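Local coordinates for protein methoxy mycolic acid synthase 2 (Mycobacterium tuberculosis, PDB 1TPY) that converts double bonds of mycolic acids into cis cyclopropane rings, using a methylene group taken from S-adenosyl-L-methionine, at residues 13-18 / 197-202; 22-25 / 30-33; 121-126 / 140-145. One frame throughout, in Å; residues are numbered along the deposited sequence.

From the N terminus, helix 9-16 supplies the first half of interaction 1. Helix 20-24 follows at once, and interaction 2 closes a short turn by bringing 22-25 against 30-33. The chain then lays down the first strands of the core sheet. Interaction 3 closes a small loop around strand 132-136, joining 121-126 to 140-145. Only at 197-202, at helix 186-199, does interaction 1 close, so its long loop encloses the other two, which follow one another in series. His15 meets Tyr33 and Tyr16 meets His141, which couples interaction 1 to both others. Interactions 2 and 3 do not touch each other. All three border S-adenosyl-L-homocysteine and the cetyl-trimethyl-ammonium ion.

Interaction 1: residues 13-18 / 197-202; sequences QAHYDL and TEIFPG. With 16A (cetyl-trimethyl-ammonium), chain D; SAH (S-adenosyl-L-homocysteine), chain C.
His15 binds the backbone of Ile199 and packs on Phe200. Its ND1 donates to Ile199 O over 2.8 Å. The bond is bent, with an N-H...O angle of 138°. The oxygen is tilted from the imidazole plane, and the donor stands above the carbonyl plane. With CG anti to the backbone N (chi1 -173°), the ring of His15 reaches across to 197-202. Phe200 CE2 sits over the centre of one imidazole face, 3.3 Å from His15 CE1. The two ring planes are inclined at 33°. Ile199 CG2 approaches His15 CE1 at 3.6 Å and also lies on one face of Phe200, toward its rim. The opposite face of Phe200 carries the detergent chain, with 16A C14 over its centre.

Tyr16 has CG anti to its carbonyl carbon, which turns the ring toward the ligands. His15 CD2 covers one face and the ribose of S-adenosyl-L-homocysteine the other. Tyr16 CE2 is 3.3 Å from SAH SD, and Tyr16 OH is 3.1 Å from 16A C16. The same hydroxyl is hydrogen-bonded to His141, and His15 NE2 to Tyr33, so both polar ends are held. The contact thus lines the place where the cofactor product and the lipid-like detergent meet. It joins helix 9-16 to helix 186-199 and the loop that follows it. Helix 256-275 packs against it through Tyr262 and Tyr265, and helix 97-108 touches Tyr16 through Gln99.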
loop_
_atom_site.group_PDB
_atom_site.type_symbol
_atom_site.label_atom_id
_atom_site.label_comp_id
_atom_site.label_asym_id
_atom_site.label_seq_id
_atom_site.Cartn_x
_atom_site.Cartn_y
_atom_site.Cartn_z
ATOM N N GLN A 13 10.576 -0.593 -8.572
ATOM C CA GLN A 13 11.095 0.711 -8.982
ATOM C C GLN A 13 10.567 1.158 -10.350
ATOM O O GLN A 13 10.387 2.351 -10.590
ATOM C CB GLN A 13 12.630 0.688 -8.992
ATOM C CG GLN A 13 13.243 0.688 -7.597
ATOM C CD GLN A 13 14.761 0.583 -7.603
ATOM O OE1 GLN A 13 15.401 0.699 -6.558
ATOM N NE2 GLN A 13 15.341 0.356 -8.780
ATOM N N ALA A 14 10.319 0.199 -11.237
ATOM C CA ALA A 14 9.803 0.495 -12.573
ATOM C C ALA A 14 8.514 1.305 -12.476
ATOM O O ALA A 14 8.132 1.997 -13.416
ATOM C CB ALA A 14 9.551 -0.805 -13.342
ATOM N N HIS A 15 7.842 1.214 -11.336
ATOM C CA HIS A 15 6.613 1.970 -11.141
ATOM C C HIS A 15 6.823 3.229 -10.290
ATOM O O HIS A 15 6.609 4.346 -10.762
ATOM C CB HIS A 15 5.540 1.098 -10.478
ATOM C CG HIS A 15 4.194 1.752 -10.404
ATOM N ND1 HIS A 15 3.228 1.582 -11.372
ATOM C CD2 HIS A 15 3.673 2.617 -9.501
ATOM C CE1 HIS A 15 2.170 2.315 -11.071
ATOM N NE2 HIS A 15 2.415 2.954 -9.941
ATOM N N TYR A 16 7.255 3.050 -9.043
ATOM C CA TYR A 16 7.415 4.183 -8.133
ATOM C C TYR A 16 8.541 5.168 -8.388
ATOM O O TYR A 16 8.546 6.258 -7.816
ATOM C CB TYR A 16 7.493 3.685 -6.686
ATOM C CG TYR A 16 6.348 2.772 -6.342
ATOM C CD1 TYR A 16 6.475 1.390 -6.468
ATOM C CD2 TYR A 16 5.103 3.290 -5.994
ATOM C CE1 TYR A 16 5.390 0.548 -6.262
ATOM C CE2 TYR A 16 4.011 2.457 -5.788
ATOM C CZ TYR A 16 4.160 1.092 -5.925
ATOM O OH TYR A 16 3.078 0.274 -5.742
ATOM N N ASP A 17 9.500 4.809 -9.232
ATOM C CA ASP A 17 10.587 5.734 -9.520
ATOM C C ASP A 17 10.381 6.443 -10.856
ATOM O O ASP A 17 11.276 7.127 -11.348
ATOM C CB ASP A 17 11.933 5.005 -9.490
ATOM C CG ASP A 17 12.437 4.776 -8.070
ATOM O OD1 ASP A 17 13.420 4.033 -7.891
ATOM O OD2 ASP A 17 11.851 5.352 -7.130
ATOM N N LEU A 18 9.189 6.289 -11.427
ATOM C CA LEU A 18 8.858 6.930 -12.697
ATOM C C LEU A 18 9.163 8.428 -12.636
ATOM O O LEU A 18 9.878 8.964 -13.482
ATOM C CB LEU A 18 7.372 6.734 -13.017
ATOM C CG LEU A 18 6.919 7.360 -14.338
ATOM C CD1 LEU A 18 7.644 6.666 -15.491
ATOM C CD2 LEU A 18 5.416 7.224 -14.497
ATOM N N THR A 197 2.138 -6.281 -16.979
ATOM C CA THR A 197 3.140 -5.976 -17.990
ATOM C C THR A 197 3.590 -4.519 -18.047
ATOM O O THR A 197 4.780 -4.246 -18.219
ATOM C CB THR A 197 2.627 -6.390 -19.395
ATOM O OG1 THR A 197 2.412 -7.807 -19.423
ATOM C CG2 THR A 197 3.628 -6.012 -20.474
ATOM N N GLU A 198 2.659 -3.582 -17.889
ATOM C CA GLU A 198 3.012 -2.167 -17.987
ATOM C C GLU A 198 2.865 -1.333 -16.719
ATOM O O GLU A 198 3.314 -0.188 -16.683
ATOM C CB GLU A 198 2.178 -1.503 -19.091
ATOM C CG GLU A 198 2.075 -2.301 -20.388
ATOM C CD GLU A 198 1.343 -1.540 -21.484
ATOM O OE1 GLU A 198 0.721 -2.190 -22.352
ATOM O OE2 GLU A 198 1.401 -0.292 -21.485
ATOM N N ILE A 199 2.251 -1.891 -15.679
ATOM C CA ILE A 199 2.027 -1.123 -14.456
ATOM C C ILE A 199 2.718 -1.650 -13.210
ATOM O O ILE A 199 3.522 -0.950 -12.593
ATOM C CB ILE A 199 0.506 -1.005 -14.160
ATOM C CG1 ILE A 199 -0.238 -0.575 -15.429
ATOM C CG2 ILE A 199 0.267 -0.005 -13.038
ATOM C CD1 ILE A 199 0.222 0.769 -16.001
ATOM N N PHE A 200 2.388 -2.881 -12.833
ATOM C CA PHE A 200 2.962 -3.497 -11.650
ATOM C C PHE A 200 3.611 -4.845 -11.909
ATOM O O PHE A 200 3.087 -5.879 -11.503
ATOM C CB PHE A 200 1.889 -3.675 -10.575
ATOM C CG PHE A 200 1.326 -2.385 -10.062
ATOM C CD1 PHE A 200 -0.042 -2.128 -10.146
ATOM C CD2 PHE A 200 2.156 -1.429 -9.488
ATOM C CE1 PHE A 200 -0.571 -0.933 -9.664
ATOM C CE2 PHE A 200 1.635 -0.235 -9.002
ATOM C CZ PHE A 200 0.266 0.013 -9.092
ATOM N N PRO A 201 4.756 -4.861 -12.600
ATOM C CA PRO A 201 5.390 -6.159 -12.841
ATOM C C PRO A 201 5.623 -6.823 -11.482
ATOM O O PRO A 201 5.939 -6.142 -10.503
ATOM C CB PRO A 201 6.700 -5.780 -13.521
ATOM C CG PRO A 201 6.335 -4.537 -14.267
ATOM C CD PRO A 201 5.480 -3.774 -13.277
ATOM N N GLY A 202 5.454 -8.140 -11.418
ATOM C CA GLY A 202 5.653 -8.847 -10.163
ATOM C C GLY A 202 4.473 -8.709 -9.217
ATOM O O GLY A 202 4.436 -9.352 -8.172
HETATM C C1 16A D . -4.715 1.160 -7.418
HETATM C C2 16A D . -4.111 -0.181 -7.835
HETATM C C3 16A D . -5.219 -1.224 -8.053
HETATM C C4 16A D . -4.746 -2.602 -8.493
HETATM C C5 16A D . -5.964 -3.523 -8.669
HETATM C C6 16A D . -5.651 -4.960 -9.113
HETATM C C7 16A D . -5.014 -5.187 -10.507
HETATM C C8 16A D . -4.279 -6.526 -10.760
HETATM C C9 16A D . -3.223 -6.964 -9.717
HETATM C C10 16A D . -1.981 -6.053 -9.566
HETATM C C11 16A D . -1.180 -6.206 -8.249
HETATM C C12 16A D . -0.242 -5.037 -7.912
HETATM C C13 16A D . -0.841 -4.105 -6.853
HETATM C C14 16A D . 0.058 -2.897 -6.599
HETATM C C15 16A D . -0.747 -1.905 -5.741
HETATM C C16 16A D . 0.083 -0.612 -5.601
HETATM N N1 16A D . -0.324 0.667 -4.875
HETATM C C17 16A D . 0.374 1.813 -4.814
HETATM C C18 16A D . -1.697 1.122 -5.320
HETATM C C19 16A D . -0.489 0.351 -3.406
HETATM N N SAH C . 2.405 2.498 2.049
HETATM C CA SAH C . 2.403 3.654 1.151
HETATM C CB SAH C . 2.971 3.297 -0.246
HETATM C CG SAH C . 2.307 2.159 -1.021
HETATM S SD SAH C . 3.063 1.863 -2.643
HETATM C C SAH C . 0.993 4.228 1.004
HETATM O O SAH C . 0.044 3.584 1.487
HETATM O OXT SAH C . 0.849 5.305 0.396
HETATM C "C5'" SAH C . 3.901 0.276 -2.392
HETATM C "C4'" SAH C . 5.108 0.443 -1.456
HETATM O "O4'" SAH C . 5.601 -0.817 -0.941
HETATM C "C3'" SAH C . 6.303 1.124 -2.121
HETATM O "O3'" SAH C . 6.869 2.076 -1.203
HETATM C "C2'" SAH C . 7.245 -0.012 -2.400
HETATM O "O2'" SAH C . 8.601 0.446 -2.540
HETATM C "C1'" SAH C . 7.011 -0.878 -1.207
HETATM N N9 SAH C . 7.474 -2.320 -1.359
HETATM C C8 SAH C . 7.197 -3.262 -2.297
HETATM N N7 SAH C . 7.754 -4.420 -2.139
HETATM C C5 SAH C . 8.488 -4.235 -0.963
HETATM C C6 SAH C . 9.340 -5.075 -0.195
HETATM N N6 SAH C . 9.600 -6.336 -0.533
HETATM N N1 SAH C . 9.913 -4.551 0.939
HETATM C C2 SAH C . 9.655 -3.269 1.290
HETATM N N3 SAH C . 8.875 -2.385 0.649
HETATM C C4 SAH C . 8.317 -2.946 -0.483
#

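Interaction 2: residues 22-25 / 30-33; sequences FFRL and TQTY. With SAH (S-adenosyl-L-homocysteine), chain C; 16A (cetyl-trimethyl-ammonium), chain D.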
loop_
_atom_site.group_PDB
_atom_site.type_symbol
_atom_site.label_atom_id
_atom_site.label_comp_id
_atom_site.label_asym_id
_atom_site.label_seq_id
_atom_site.Cartn_x
_atom_site.Cartn_y
_atom_site.Cartn_z
ATOM N N PHE A 22 5.369 13.408 -11.671
ATOM C CA PHE A 22 4.253 12.770 -12.362
ATOM C C PHE A 22 3.195 12.320 -11.367
ATOM O O PHE A 22 2.006 12.584 -11.554
ATOM C CB PHE A 22 4.729 11.565 -13.174
ATOM C CG PHE A 22 3.648 10.938 -14.008
ATOM C CD1 PHE A 22 3.244 11.525 -15.204
ATOM C CD2 PHE A 22 2.993 9.786 -13.573
ATOM C CE1 PHE A 22 2.202 10.975 -15.955
ATOM C CE2 PHE A 22 1.950 9.232 -14.319
ATOM C CZ PHE A 22 1.556 9.831 -15.511
ATOM N N PHE A 23 3.624 11.641 -10.307
ATOM C CA PHE A 23 2.688 11.168 -9.297
ATOM C C PHE A 23 1.999 12.324 -8.593
ATOM O O PHE A 23 0.833 12.216 -8.212
ATOM C CB PHE A 23 3.398 10.273 -8.273
ATOM C CG PHE A 23 3.705 8.894 -8.791
ATOM C CD1 PHE A 23 5.016 8.492 -9.010
ATOM C CD2 PHE A 23 2.671 8.007 -9.091
ATOM C CE1 PHE A 23 5.298 7.233 -9.528
ATOM C CE2 PHE A 23 2.943 6.743 -9.610
ATOM C CZ PHE A 23 4.261 6.355 -9.830
ATOM N N ARG A 24 2.709 13.437 -8.429
ATOM C CA ARG A 24 2.123 14.595 -7.764
ATOM C C ARG A 24 0.941 15.157 -8.550
ATOM O O ARG A 24 0.115 15.880 -8.008
ATOM C CB ARG A 24 3.176 15.688 -7.556
ATOM C CG ARG A 24 3.568 15.890 -6.093
ATOM C CD ARG A 24 4.382 17.168 -5.895
ATOM N NE ARG A 24 5.748 17.040 -6.390
ATOM C CZ ARG A 24 6.686 16.288 -5.820
ATOM N NH1 ARG A 24 6.409 15.587 -4.729
ATOM N NH2 ARG A 24 7.907 16.242 -6.338
ATOM N N LEU A 25 0.868 14.818 -9.831
ATOM C CA LEU A 25 -0.218 15.288 -10.690
ATOM C C LEU A 25 -1.577 14.713 -10.307
ATOM O O LEU A 25 -2.600 15.357 -10.527
ATOM C CB LEU A 25 0.054 14.932 -12.153
ATOM C CG LEU A 25 1.281 15.529 -12.846
ATOM C CD1 LEU A 25 1.323 15.033 -14.284
ATOM C CD2 LEU A 25 1.224 17.060 -12.806
ATOM N N THR A 30 -0.525 14.566 0.250
ATOM C CA THR A 30 0.345 13.738 1.089
ATOM C C THR A 30 1.024 12.639 0.280
ATOM O O THR A 30 1.834 11.880 0.807
ATOM C CB THR A 30 -0.434 13.027 2.209
ATOM O OG1 THR A 30 -1.215 11.971 1.637
ATOM C CG2 THR A 30 -1.349 13.995 2.938
ATOM N N GLN A 31 0.671 12.543 -0.996
ATOM C CA GLN A 31 1.244 11.535 -1.877
ATOM C C GLN A 31 0.976 10.115 -1.372
ATOM O O GLN A 31 1.790 9.207 -1.561
ATOM C CB GLN A 31 2.755 11.758 -2.034
ATOM C CG GLN A 31 3.153 13.183 -2.395
ATOM C CD GLN A 31 2.454 13.703 -3.640
ATOM O OE1 GLN A 31 2.482 13.068 -4.698
ATOM N NE2 GLN A 31 1.827 14.872 -3.520
ATOM N N THR A 32 -0.161 9.928 -0.710
ATOM C CA THR A 32 -0.533 8.604 -0.237
ATOM C C THR A 32 -0.943 7.883 -1.515
ATOM O O THR A 32 -1.604 8.458 -2.376
ATOM C CB THR A 32 -1.712 8.660 0.752
ATOM O OG1 THR A 32 -1.313 9.381 1.924
ATOM C CG2 THR A 32 -2.129 7.258 1.152
ATOM N N TYR A 33 -0.533 6.631 -1.648
ATOM C CA TYR A 33 -0.813 5.880 -2.856
ATOM C C TYR A 33 -1.415 4.537 -2.476
ATOM O O TYR A 33 -0.779 3.494 -2.611
ATOM C CB TYR A 33 0.500 5.701 -3.619
ATOM C CG TYR A 33 0.373 5.346 -5.082
ATOM C CD1 TYR A 33 1.512 5.101 -5.844
ATOM C CD2 TYR A 33 -0.871 5.254 -5.706
ATOM C CE1 TYR A 33 1.426 4.774 -7.185
ATOM C CE2 TYR A 33 -0.973 4.926 -7.060
ATOM C CZ TYR A 33 0.190 4.688 -7.790
ATOM O OH TYR A 33 0.129 4.370 -9.125
HETATM N N SAH C . 2.405 2.498 2.049
HETATM C CA SAH C . 2.403 3.654 1.151
HETATM C CB SAH C . 2.971 3.297 -0.246
HETATM C CG SAH C . 2.307 2.159 -1.021
HETATM S SD SAH C . 3.063 1.863 -2.643
HETATM C C SAH C . 0.993 4.228 1.004
HETATM O O SAH C . 0.044 3.584 1.487
HETATM O OXT SAH C . 0.849 5.305 0.396
HETATM C "C5'" SAH C . 3.901 0.276 -2.392
HETATM C "C4'" SAH C . 5.108 0.443 -1.456
HETATM O "O4'" SAH C . 5.601 -0.817 -0.941
HETATM C "C3'" SAH C . 6.303 1.124 -2.121
HETATM O "O3'" SAH C . 6.869 2.076 -1.203
HETATM C "C2'" SAH C . 7.245 -0.012 -2.400
HETATM O "O2'" SAH C . 8.601 0.446 -2.540
HETATM C "C1'" SAH C . 7.011 -0.878 -1.207
HETATM N N9 SAH C . 7.474 -2.320 -1.359
HETATM C C8 SAH C . 7.197 -3.262 -2.297
HETATM N N7 SAH C . 7.754 -4.420 -2.139
HETATM C C5 SAH C . 8.488 -4.235 -0.963
HETATM C C6 SAH C . 9.340 -5.075 -0.195
HETATM N N6 SAH C . 9.600 -6.336 -0.533
HETATM N N1 SAH C . 9.913 -4.551 0.939
HETATM C C2 SAH C . 9.655 -3.269 1.290
HETATM N N3 SAH C . 8.875 -2.385 0.649
HETATM C C4 SAH C . 8.317 -2.946 -0.483
HETATM C C1 16A D . -4.715 1.160 -7.418
HETATM C C2 16A D . -4.111 -0.181 -7.835
HETATM C C3 16A D . -5.219 -1.224 -8.053
HETATM C C4 16A D . -4.746 -2.602 -8.493
HETATM C C5 16A D . -5.964 -3.523 -8.669
HETATM C C6 16A D . -5.651 -4.960 -9.113
HETATM C C7 16A D . -5.014 -5.187 -10.507
HETATM C C8 16A D . -4.279 -6.526 -10.760
HETATM C C9 16A D . -3.223 -6.964 -9.717
HETATM C C10 16A D . -1.981 -6.053 -9.566
HETATM C C11 16A D . -1.180 -6.206 -8.249
HETATM C C12 16A D . -0.242 -5.037 -7.912
HETATM C C13 16A D . -0.841 -4.105 -6.853
HETATM C C14 16A D . 0.058 -2.897 -6.599
HETATM C C15 16A D . -0.747 -1.905 -5.741
HETATM C C16 16A D . 0.083 -0.612 -5.601
HETATM N N1 16A D . -0.324 0.667 -4.875
HETATM C C17 16A D . 0.374 1.813 -4.814
HETATM C C18 16A D . -1.697 1.122 -5.320
HETATM C C19 16A D . -0.489 0.351 -3.406
HETATM O O HOH W 1 -0.349 15.818 -5.390
#
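Phe23 and Tyr33 form the tight, buried part of this contact. Phe23 CE2 comes within 3.5 Å of Tyr33 CE1, and the ring planes stand 55° apart. Tyr33 has CG anti to its own N (chi1 -161°), which lays the ring between Phe23 and the detergent head. The methyl 16A C17 lies over the centre of one Tyr33 face. Tyr33 OH is hydrogen-bonded to Tyr265.

The other side is more polar and opens to solvent at Arg24, although Gln31 itself is buried. Arg24 meets Gln31 through its aliphatic part: Arg24 CG is 3.3 Å from Gln31 NE2. The Gln31 chain bends at chi2 (-55°), which brings its amide beside Arg24. No direct hydrogen bond crosses between the segments. A water does so instead, 2.7 Å from Arg24 O and 3.0 Å from Gln31 NE2. That nitrogen also donates to Pro29 O.

Tyr33 N gives a nearly straight hydrogen bond to the ligand carboxylate, 2.8 Å to SAH OXT. Tyr33 O lies 3.0 Å from 16A C17, the methyl that also meets the ring face. Tyr33 therefore serves both ligands, and its carbonyl oxygen and ring face would suit a positively charged head group.

Interaction 3: residues 121-126 / 140-145; sequences AGWEQF and EHFGHD. With SAH (S-adenosyl-L-homocysteine), chain C; 16A (cetyl-trimethyl-ammonium), chain D.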
loop_
_atom_site.group_PDB
_atom_site.type_symbol
_atom_site.label_atom_id
_atom_site.label_comp_id
_atom_site.label_asym_id
_atom_site.label_seq_id
_atom_site.Cartn_x
_atom_site.Cartn_y
_atom_site.Cartn_z
ATOM N N ALA A 121 15.450 -0.468 1.240
ATOM C CA ALA A 121 15.605 -1.901 1.443
ATOM C C ALA A 121 14.244 -2.575 1.594
ATOM O O ALA A 121 13.231 -1.913 1.822
ATOM C CB ALA A 121 16.448 -2.151 2.696
ATOM N N GLY A 122 14.221 -3.894 1.463
ATOM C CA GLY A 122 12.970 -4.607 1.607
ATOM C C GLY A 122 12.866 -5.145 3.017
ATOM O O GLY A 122 13.820 -5.053 3.791
ATOM N N TRP A 123 11.709 -5.686 3.371
ATOM C CA TRP A 123 11.554 -6.257 4.697
ATOM C C TRP A 123 12.518 -7.435 4.777
ATOM O O TRP A 123 13.073 -7.723 5.836
ATOM C CB TRP A 123 10.123 -6.766 4.922
ATOM C CG TRP A 123 9.635 -7.686 3.844
ATOM C CD1 TRP A 123 8.965 -7.334 2.710
ATOM C CD2 TRP A 123 9.829 -9.105 3.770
ATOM N NE1 TRP A 123 8.731 -8.443 1.931
ATOM C CE2 TRP A 123 9.252 -9.543 2.558
ATOM C CE3 TRP A 123 10.437 -10.047 4.608
ATOM C CZ2 TRP A 123 9.264 -10.883 2.165
ATOM C CZ3 TRP A 123 10.449 -11.380 4.216
ATOM C CH2 TRP A 123 9.868 -11.784 3.008
ATOM N N GLU A 124 12.725 -8.111 3.651
ATOM C CA GLU A 124 13.613 -9.262 3.658
ATOM C C GLU A 124 15.034 -8.926 4.119
ATOM O O GLU A 124 15.791 -9.808 4.513
ATOM C CB GLU A 124 13.622 -9.969 2.284
ATOM C CG GLU A 124 13.557 -9.101 1.034
ATOM C CD GLU A 124 12.137 -8.694 0.626
ATOM O OE1 GLU A 124 11.578 -7.762 1.240
ATOM O OE2 GLU A 124 11.583 -9.303 -0.316
ATOM N N GLN A 125 15.378 -7.644 4.109
ATOM C CA GLN A 125 16.701 -7.200 4.533
ATOM C C GLN A 125 16.661 -6.532 5.904
ATOM O O GLN A 125 17.685 -6.072 6.405
ATOM C CB GLN A 125 17.277 -6.217 3.512
ATOM C CG GLN A 125 17.603 -6.831 2.157
ATOM C CD GLN A 125 17.888 -5.780 1.098
ATOM O OE1 GLN A 125 18.763 -5.959 0.253
ATOM N NE2 GLN A 125 17.138 -4.686 1.127
ATOM N N PHE A 126 15.480 -6.489 6.507
ATOM C CA PHE A 126 15.306 -5.861 7.813
ATOM C C PHE A 126 15.105 -6.908 8.913
ATOM O O PHE A 126 14.270 -7.803 8.776
ATOM C CB PHE A 126 14.097 -4.930 7.763
ATOM C CG PHE A 126 14.045 -3.945 8.885
ATOM C CD1 PHE A 126 14.869 -2.825 8.879
ATOM C CD2 PHE A 126 13.174 -4.136 9.953
ATOM C CE1 PHE A 126 14.823 -1.903 9.923
ATOM C CE2 PHE A 126 13.122 -3.228 11.000
ATOM C CZ PHE A 126 13.948 -2.106 10.984
ATOM N N GLU A 140 1.009 -6.633 -1.919
ATOM C CA GLU A 140 0.702 -7.051 -3.284
ATOM C C GLU A 140 1.963 -7.258 -4.128
ATOM O O GLU A 140 1.952 -8.018 -5.098
ATOM C CB GLU A 140 -0.208 -6.014 -3.957
ATOM C CG GLU A 140 -1.512 -5.720 -3.205
ATOM C CD GLU A 140 -1.392 -4.576 -2.201
ATOM O OE1 GLU A 140 -0.384 -4.515 -1.468
ATOM O OE2 GLU A 140 -2.316 -3.740 -2.141
ATOM N N HIS A 141 3.044 -6.583 -3.744
ATOM C CA HIS A 141 4.328 -6.670 -4.446
ATOM C C HIS A 141 5.229 -7.796 -3.943
ATOM O O HIS A 141 6.130 -8.237 -4.650
ATOM C CB HIS A 141 5.104 -5.360 -4.295
ATOM C CG HIS A 141 4.543 -4.219 -5.082
ATOM N ND1 HIS A 141 4.627 -4.153 -6.457
ATOM C CD2 HIS A 141 3.908 -3.089 -4.688
ATOM C CE1 HIS A 141 4.069 -3.031 -6.875
ATOM N NE2 HIS A 141 3.625 -2.367 -5.823
ATOM N N PHE A 142 4.995 -8.244 -2.717
ATOM C CA PHE A 142 5.826 -9.279 -2.115
ATOM C C PHE A 142 5.992 -10.562 -2.919
ATOM O O PHE A 142 7.080 -11.133 -2.956
ATOM C CB PHE A 142 5.298 -9.629 -0.719
ATOM C CG PHE A 142 5.409 -8.507 0.277
ATOM C CD1 PHE A 142 4.895 -8.656 1.558
ATOM C CD2 PHE A 142 5.988 -7.291 -0.072
ATOM C CE1 PHE A 142 4.950 -7.611 2.481
ATOM C CE2 PHE A 142 6.047 -6.242 0.844
ATOM C CZ PHE A 142 5.525 -6.404 2.126
ATOM N N GLY A 143 4.920 -11.005 -3.564
ATOM C CA GLY A 143 4.978 -12.239 -4.327
ATOM C C GLY A 143 4.476 -13.365 -3.442
ATOM O O GLY A 143 4.874 -13.467 -2.281
ATOM N N HIS A 144 3.596 -14.208 -3.968
ATOM C CA HIS A 144 3.050 -15.310 -3.179
ATOM C C HIS A 144 4.141 -16.191 -2.583
ATOM O O HIS A 144 4.016 -16.668 -1.453
ATOM C CB HIS A 144 2.114 -16.175 -4.034
ATOM C CG HIS A 144 0.876 -15.467 -4.493
ATOM N ND1 HIS A 144 0.545 -14.195 -4.076
ATOM C CD2 HIS A 144 -0.119 -15.861 -5.322
ATOM C CE1 HIS A 144 -0.601 -13.838 -4.628
ATOM N NE2 HIS A 144 -1.025 -14.831 -5.388
ATOM N N ASP A 145 5.209 -16.404 -3.347
ATOM C CA ASP A 145 6.312 -17.247 -2.906
ATOM C C ASP A 145 7.055 -16.712 -1.685
ATOM O O ASP A 145 7.886 -17.411 -1.113
ATOM C CB ASP A 145 7.292 -17.465 -4.065
ATOM C CG ASP A 145 8.003 -16.193 -4.479
ATOM O OD1 ASP A 145 7.388 -15.105 -4.412
ATOM O OD2 ASP A 145 9.181 -16.283 -4.887
HETATM N N SAH C . 2.405 2.498 2.049
HETATM C CA SAH C . 2.403 3.654 1.151
HETATM C CB SAH C . 2.971 3.297 -0.246
HETATM C CG SAH C . 2.307 2.159 -1.021
HETATM S SD SAH C . 3.063 1.863 -2.643
HETATM C C SAH C . 0.993 4.228 1.004
HETATM O O SAH C . 0.044 3.584 1.487
HETATM O OXT SAH C . 0.849 5.305 0.396
HETATM C "C5'" SAH C . 3.901 0.276 -2.392
HETATM C "C4'" SAH C . 5.108 0.443 -1.456
HETATM O "O4'" SAH C . 5.601 -0.817 -0.941
HETATM C "C3'" SAH C . 6.303 1.124 -2.121
HETATM O "O3'" SAH C . 6.869 2.076 -1.203
HETATM C "C2'" SAH C . 7.245 -0.012 -2.400
HETATM O "O2'" SAH C . 8.601 0.446 -2.540
HETATM C "C1'" SAH C . 7.011 -0.878 -1.207
HETATM N N9 SAH C . 7.474 -2.320 -1.359
HETATM C C8 SAH C . 7.197 -3.262 -2.297
HETATM N N7 SAH C . 7.754 -4.420 -2.139
HETATM C C5 SAH C . 8.488 -4.235 -0.963
HETATM C C6 SAH C . 9.340 -5.075 -0.195
HETATM N N6 SAH C . 9.600 -6.336 -0.533
HETATM N N1 SAH C . 9.913 -4.551 0.939
HETATM C C2 SAH C . 9.655 -3.269 1.290
HETATM N N3 SAH C . 8.875 -2.385 0.649
HETATM C C4 SAH C . 8.317 -2.946 -0.483
HETATM C C1 16A D . -4.715 1.160 -7.418
HETATM C C2 16A D . -4.111 -0.181 -7.835
HETATM C C3 16A D . -5.219 -1.224 -8.053
HETATM C C4 16A D . -4.746 -2.602 -8.493
HETATM C C5 16A D . -5.964 -3.523 -8.669
HETATM C C6 16A D . -5.651 -4.960 -9.113
HETATM C C7 16A D . -5.014 -5.187 -10.507
HETATM C C8 16A D . -4.279 -6.526 -10.760
HETATM C C9 16A D . -3.223 -6.964 -9.717
HETATM C C10 16A D . -1.981 -6.053 -9.566
HETATM C C11 16A D . -1.180 -6.206 -8.249
HETATM C C12 16A D . -0.242 -5.037 -7.912
HETATM C C13 16A D . -0.841 -4.105 -6.853
HETATM C C14 16A D . 0.058 -2.897 -6.599
HETATM C C15 16A D . -0.747 -1.905 -5.741
HETATM C C16 16A D . 0.083 -0.612 -5.601
HETATM N N1 16A D . -0.324 0.667 -4.875
HETATM C C17 16A D . 0.374 1.813 -4.814
HETATM C C18 16A D . -1.697 1.122 -5.320
HETATM C C19 16A D . -0.489 0.351 -3.406
HETATM O O HOH W 2 8.529 -9.733 -0.653
#
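The adenine pocket of the S-adenosylmethionine site is built partly by this contact, in the Rossmann-like methyltransferase fold. Trp123 and Phe142 meet edge-to-face beside the base. The indole edge points at the phenyl face, with Trp123 NE1 over the ring centre and 3.6 Å from Phe142 CD2. The five-membered ring and the phenyl ring have centroids 4.3 Å apart and planes at 55°. Trp123 CG lies between the backbone N and the carbonyl carbon (chi1 52°), which swings the indole toward Phe142. Phe142 in turn sets its own edge against adenine, with Phe142 CE2 3.6 Å from SAH C5.

Polar groups fix the base along its Watson-Crick edge. Trp123 N donates to SAH N1 at 3.2 Å. SAH N6 donates to Glu124 OE1 over 3.0 Å, almost straight at 172°. The Glu124 chain folds back at chi2, which brings its carboxylate to N6. Its OE2 makes a salt bridge with Arg146, which would help keep it charged. One water joins the two segments: it donates to Glu124 OE2 and to Phe142 O, each at 3.1 Å, and accepts a weak bond from Trp123 NE1. His141 CB packs by SAH N7, while its imidazole lies toward the detergent chain.

Segment 121-126 follows strand 116-120, an outer strand of the sheet. Segment 140-145 carries the end of helix 139-142, just after strand 132-136. Ile71 of strand 67-71 touches both aromatic rings, and Phe150 of helix 147-157 packs on them too.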